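Local coordinates for chemotaxis operon protein (CheX) (Borrelia burgdorferi, PDB 3HZH) that probably dephosphorylates the phosphorylated chemotaxis response regulator CheY, at residues I37-G43 and L150-S155; D30-V34 and V80-L84. All coordinates share one frame; numbering follows the deposited sequence.

Interaction 1: I37-G43 and L150-S155; sequences IEMGKPG and LIVPFS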
loop_
_atom_site.group_PDB
_atom_site.type_symbol
_atom_site.label_atom_id
_atom_site.label_comp_id
_atom_site.label_asym_id
_atom_site.label_seq_id
_atom_site.Cartn_x
_atom_site.Cartn_y
_atom_site.Cartn_z
ATOM N N ILE B 37 15.250 6.364 12.647
ATOM C CA ILE B 37 13.859 6.703 12.845
ATOM C C ILE B 37 13.839 6.207 14.281
ATOM O O ILE B 37 13.932 5.003 14.518
ATOM C CB ILE B 37 12.928 5.782 12.058
ATOM C CG1 ILE B 37 13.346 5.721 10.585
ATOM C CG2 ILE B 37 11.493 6.262 12.208
ATOM C CD1 ILE B 37 12.850 6.853 9.740
ATOM N N GLU B 38 13.748 7.118 15.235
ATOM C CA GLU B 38 13.765 6.730 16.635
ATOM C C GLU B 38 12.383 6.649 17.251
ATOM O O GLU B 38 11.591 7.577 17.119
ATOM C CB GLU B 38 14.616 7.723 17.414
ATOM C CG GLU B 38 15.758 7.081 18.139
ATOM C CD GLU B 38 16.632 6.242 17.231
ATOM O OE1 GLU B 38 17.211 6.791 16.272
ATOM O OE2 GLU B 38 16.740 5.025 17.481
HETATM N N MSE B 39 12.095 5.542 17.931
HETATM C CA MSE B 39 10.799 5.395 18.574
HETATM C C MSE B 39 10.797 6.240 19.839
HETATM O O MSE B 39 11.676 6.105 20.685
HETATM C CB MSE B 39 10.517 3.931 18.949
HETATM C CG MSE B 39 9.109 3.692 19.524
HETATM SE SE MSE B 39 8.833 2.003 20.232
HETATM C CE MSE B 39 9.933 1.976 21.432
ATOM N N GLY B 40 9.810 7.117 19.959
ATOM C CA GLY B 40 9.711 7.949 21.138
ATOM C C GLY B 40 9.004 7.188 22.244
ATOM O O GLY B 40 8.842 5.968 22.174
ATOM N N LYS B 41 8.572 7.910 23.265
ATOM C CA LYS B 41 7.882 7.309 24.396
ATOM C C LYS B 41 6.391 7.146 24.124
ATOM O O LYS B 41 5.675 8.128 23.978
ATOM C CB LYS B 41 8.089 8.185 25.633
ATOM C CG LYS B 41 7.324 7.762 26.868
ATOM C CD LYS B 41 7.620 8.742 27.988
ATOM C CE LYS B 41 6.849 8.429 29.251
ATOM N NZ LYS B 41 7.190 9.418 30.317
ATOM N N PRO B 42 5.906 5.898 24.053
ATOM C CA PRO B 42 4.483 5.673 23.799
ATOM C C PRO B 42 3.709 6.307 24.946
ATOM O O PRO B 42 4.087 6.152 26.106
ATOM C CB PRO B 42 4.383 4.149 23.795
ATOM C CG PRO B 42 5.773 3.730 23.313
ATOM C CD PRO B 42 6.593 4.606 24.218
ATOM N N GLY B 43 2.641 7.028 24.632
ATOM C CA GLY B 43 1.885 7.668 25.691
ATOM C C GLY B 43 0.408 7.733 25.398
ATOM O O GLY B 43 -0.005 7.743 24.234
ATOM N N LEU B 150 -3.346 5.073 21.904
ATOM C CA LEU B 150 -1.922 4.905 22.111
ATOM C C LEU B 150 -1.225 5.697 21.023
ATOM O O LEU B 150 -1.339 5.374 19.842
ATOM C CB LEU B 150 -1.505 3.433 22.013
ATOM C CG LEU B 150 0.010 3.218 22.182
ATOM C CD1 LEU B 150 0.431 3.540 23.587
ATOM C CD2 LEU B 150 0.384 1.789 21.904
ATOM N N ILE B 151 -0.528 6.750 21.428
ATOM C CA ILE B 151 0.197 7.583 20.490
ATOM C C ILE B 151 1.673 7.225 20.611
ATOM O O ILE B 151 2.204 7.128 21.716
ATOM C CB ILE B 151 0.045 9.080 20.806
ATOM C CG1 ILE B 151 -1.421 9.515 20.744
ATOM C CG2 ILE B 151 0.867 9.854 19.832
ATOM C CD1 ILE B 151 -2.297 8.897 21.810
ATOM N N VAL B 152 2.323 7.029 19.471
ATOM C CA VAL B 152 3.732 6.675 19.437
ATOM C C VAL B 152 4.463 7.587 18.456
ATOM O O VAL B 152 4.267 7.486 17.248
ATOM C CB VAL B 152 3.935 5.218 18.963
ATOM C CG1 VAL B 152 5.416 4.856 19.019
ATOM C CG2 VAL B 152 3.113 4.265 19.812
ATOM N N PRO B 153 5.269 8.524 18.969
ATOM C CA PRO B 153 6.028 9.450 18.127
ATOM C C PRO B 153 7.347 8.849 17.633
ATOM O O PRO B 153 8.078 8.210 18.394
ATOM C CB PRO B 153 6.264 10.617 19.066
ATOM C CG PRO B 153 6.597 9.878 20.339
ATOM C CD PRO B 153 5.440 8.880 20.391
ATOM N N PHE B 154 7.641 9.042 16.355
ATOM C CA PHE B 154 8.889 8.561 15.778
ATOM C C PHE B 154 9.639 9.798 15.314
ATOM O O PHE B 154 9.092 10.620 14.584
ATOM C CB PHE B 154 8.617 7.628 14.599
ATOM C CG PHE B 154 8.092 6.284 15.003
ATOM C CD1 PHE B 154 8.957 5.272 15.401
ATOM C CD2 PHE B 154 6.726 6.033 15.006
ATOM C CE1 PHE B 154 8.465 4.026 15.793
ATOM C CE2 PHE B 154 6.229 4.800 15.395
ATOM C CZ PHE B 154 7.096 3.794 15.789
ATOM N N SER B 155 10.881 9.943 15.758
ATOM C CA SER B 155 11.679 11.104 15.385
ATOM C C SER B 155 12.614 10.823 14.222
ATOM O O SER B 155 13.299 9.807 14.201
ATOM C CB SER B 155 12.510 11.584 16.582
ATOM O OG SER B 155 11.685 11.980 17.663
#
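Glu-38 and Ser-155 form a hydrogen-bonded antiparallel pair that fastens the short edge strand 38-39 to strand 149-155 of the six-stranded sheet. Glu-38 N reaches Ser-155 O at 2.9 Å, nearly straight at 168°, and Ser-155 N returns a bond of 2.8 Å to Glu-38 O. Gly-40 N then donates to Pro-153 O; proline has no N-H to give, so this bond is one-way. With no side chain on Gly-40, Pro-153 CG can settle 3.7 Å from Gly-40 CA. Lys-41 bulges away from the strand, and Pro-42 comes back to it, its CA 3.4 Å from Ile-151 O, with the register shifted by one before Gly-43 and Ile-151 exchange a second pair of backbone bonds.

Next to the Met-39 backbone lies the ring of Phe-154, its CD1 atom 3.7 Å from Met-39 CA. Met-39 is a selenomethionine with CG anti to the backbone N (chi1 -175°), which brings CG against both Phe-154 CE1 and Val-152 CG1, at 3.8 and 3.9 Å. Pro-42, a compact apolar ring, lays CB against Leu-150 CD1.

Strand 149-155 is itself positioned by strand 161-168, bonded to it at Leu-150, Val-152 and Phe-154, while Leu-28 and Ser-25 of helix 17-31 touch the Phe-154 side chain. Beside that ring, Ile-37 directs its CG2 branch to Phe-154 CB, 4.0 Å away.

Interaction 2: D30-V34 and V80-L84; sequences DMLLV and VASKL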
loop_
_atom_site.group_PDB
_atom_site.type_symbol
_atom_site.label_atom_id
_atom_site.label_comp_id
_atom_site.label_asym_id
_atom_site.label_seq_id
_atom_site.Cartn_x
_atom_site.Cartn_y
_atom_site.Cartn_z
ATOM N N ASP B 30 11.726 0.503 6.867
ATOM C CA ASP B 30 11.878 -0.183 5.598
ATOM C C ASP B 30 11.560 0.726 4.410
ATOM O O ASP B 30 12.154 0.578 3.344
ATOM C CB ASP B 30 10.966 -1.412 5.568
ATOM C CG ASP B 30 11.647 -2.631 4.973
ATOM O OD1 ASP B 30 12.656 -3.085 5.555
ATOM O OD2 ASP B 30 11.176 -3.134 3.931
HETATM N N MSE B 31 10.635 1.666 4.591
HETATM C CA MSE B 31 10.254 2.564 3.501
HETATM C C MSE B 31 11.162 3.798 3.408
HETATM O O MSE B 31 11.825 4.006 2.393
HETATM C CB MSE B 31 8.786 3.002 3.640
HETATM C CG MSE B 31 7.783 1.846 3.737
HETATM SE SE MSE B 31 6.033 2.287 3.410
HETATM C CE MSE B 31 6.128 2.603 1.610
ATOM N N LEU B 32 11.171 4.618 4.456
ATOM C CA LEU B 32 12.019 5.806 4.498
ATOM C C LEU B 32 13.389 5.293 4.839
ATOM O O LEU B 32 13.579 4.782 5.933
ATOM C CB LEU B 32 11.632 6.735 5.644
ATOM C CG LEU B 32 10.386 7.589 5.753
ATOM C CD1 LEU B 32 10.204 7.926 7.223
ATOM C CD2 LEU B 32 10.512 8.851 4.902
ATOM N N LEU B 33 14.352 5.424 3.943
ATOM C CA LEU B 33 15.669 4.947 4.299
ATOM C C LEU B 33 16.563 6.114 4.685
ATOM O O LEU B 33 17.302 6.652 3.863
ATOM C CB LEU B 33 16.280 4.129 3.162
ATOM C CG LEU B 33 15.488 2.870 2.782
ATOM C CD1 LEU B 33 16.235 2.132 1.685
ATOM C CD2 LEU B 33 15.304 1.962 3.993
ATOM N N VAL B 34 16.444 6.530 5.940
ATOM C CA VAL B 34 17.253 7.607 6.495
ATOM C C VAL B 34 17.717 7.046 7.822
ATOM O O VAL B 34 16.899 6.663 8.662
ATOM C CB VAL B 34 16.434 8.901 6.742
ATOM C CG1 VAL B 34 15.954 9.465 5.420
ATOM C CG2 VAL B 34 15.255 8.623 7.663
ATOM N N VAL B 80 9.040 13.492 3.994
ATOM C CA VAL B 80 8.737 12.069 3.802
ATOM C C VAL B 80 8.375 11.741 2.353
ATOM O O VAL B 80 8.895 10.779 1.784
ATOM C CB VAL B 80 7.568 11.607 4.706
ATOM C CG1 VAL B 80 7.233 10.146 4.414
ATOM C CG2 VAL B 80 7.943 11.787 6.179
ATOM N N ALA B 81 7.478 12.520 1.758
ATOM C CA ALA B 81 7.102 12.265 0.369
ATOM C C ALA B 81 8.338 12.383 -0.533
ATOM O O ALA B 81 8.507 11.593 -1.464
ATOM C CB ALA B 81 6.022 13.242 -0.077
ATOM N N SER B 82 9.201 13.359 -0.241
ATOM C CA SER B 82 10.422 13.573 -1.015
ATOM C C SER B 82 11.354 12.368 -0.957
ATOM O O SER B 82 11.865 11.915 -1.977
ATOM C CB SER B 82 11.170 14.817 -0.518
ATOM O OG SER B 82 10.456 16.005 -0.818
ATOM N N LYS B 83 11.575 11.850 0.241
ATOM C CA LYS B 83 12.443 10.694 0.412
ATOM C C LYS B 83 11.894 9.444 -0.280
ATOM O O LYS B 83 12.653 8.701 -0.900
ATOM C CB LYS B 83 12.644 10.404 1.907
ATOM C CG LYS B 83 13.381 11.495 2.668
ATOM C CD LYS B 83 14.825 11.601 2.204
ATOM C CE LYS B 83 15.594 12.642 3.004
ATOM N NZ LYS B 83 17.050 12.633 2.667
ATOM N N LEU B 84 10.583 9.221 -0.179
ATOM C CA LEU B 84 9.960 8.041 -0.770
ATOM C C LEU B 84 9.838 8.035 -2.298
ATOM O O LEU B 84 9.786 6.974 -2.932
ATOM C CB LEU B 84 8.597 7.761 -0.143
ATOM C CG LEU B 84 8.637 7.549 1.373
ATOM C CD1 LEU B 84 7.307 6.988 1.849
ATOM C CD2 LEU B 84 9.752 6.589 1.730
#
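Leu-84 N bonds to Val-80 O at 3.0 Å, one turn back along helix 74-85, and this turn puts Val-80, Lys-83 and Leu-84 on the side of the helix that meets Leu-32 and its neighbours. No hydrogen bond joins the two segments; the contact is made by apolar branches and by aliphatic carbons of a lysine.

Leu-32 does most of the touching, through one methyl. Its CD2 comes 3.6 Å from Val-80 CG1, the two side chains crossing at about a right angle, and also lies near Lys-83 CB and Leu-84 CD2, each at 4.0 Å. A branched leucine suits this place because a single methyl can lie among three residues of one helical turn. Leu-84 answers with its own CD2, which rests 3.4 Å from Met-31 O and 3.7 Å from Leu-32 N, so it packs on the peptide group where helix 17-31 ends, Leu-32 being the first residue to leave helical geometry.

In the CheX fold, helices pack on an antiparallel sheet; here the C-terminal end of helix 17-31 and the loop after it meet the side of the last turns of helix 74-85. Ile-162 of strand 161-168 touches both Leu-32 and Val-80, and Leu-105, Thr-104 and Val-108 of helix 97-118 back Val-80 and Leu-84.

At the outer margin, Val-34 CG1 lies against Lys-83 CD and CE, at 4.0 Å from CE. The lysine bends at chi2 (-67°) and then runs extended, which brings its aliphatic stem across the valine while the exposed residue carries its charge onward. Of the selenomethionine side chain of Met-31, CB is the atom nearest Leu-84 CD2; the side chain also packs on an apolar side chain of the other protein in the assembly.

Overall arrangement
The two contacts lie at successive points along one connection: helix 17-31 ends in interaction 2, and the chain then runs into strand 38-39 of interaction 1. Their centres are about 17 Å apart, yet they touch directly where Ile-37 CD1 packs 3.8 Å from Leu-32 CD1, linking the helical side to the edge of the sheet. Strand 161-168 also borders both, through Ile-162. Interaction 2 is the one that borders another protein chain, probably the response regulator: Leu-84 meets one of its aromatic side chains, and the Met-31 side chain is about 12 Å from a bound magnesium ion. No other chain of the assembly touches interaction 1.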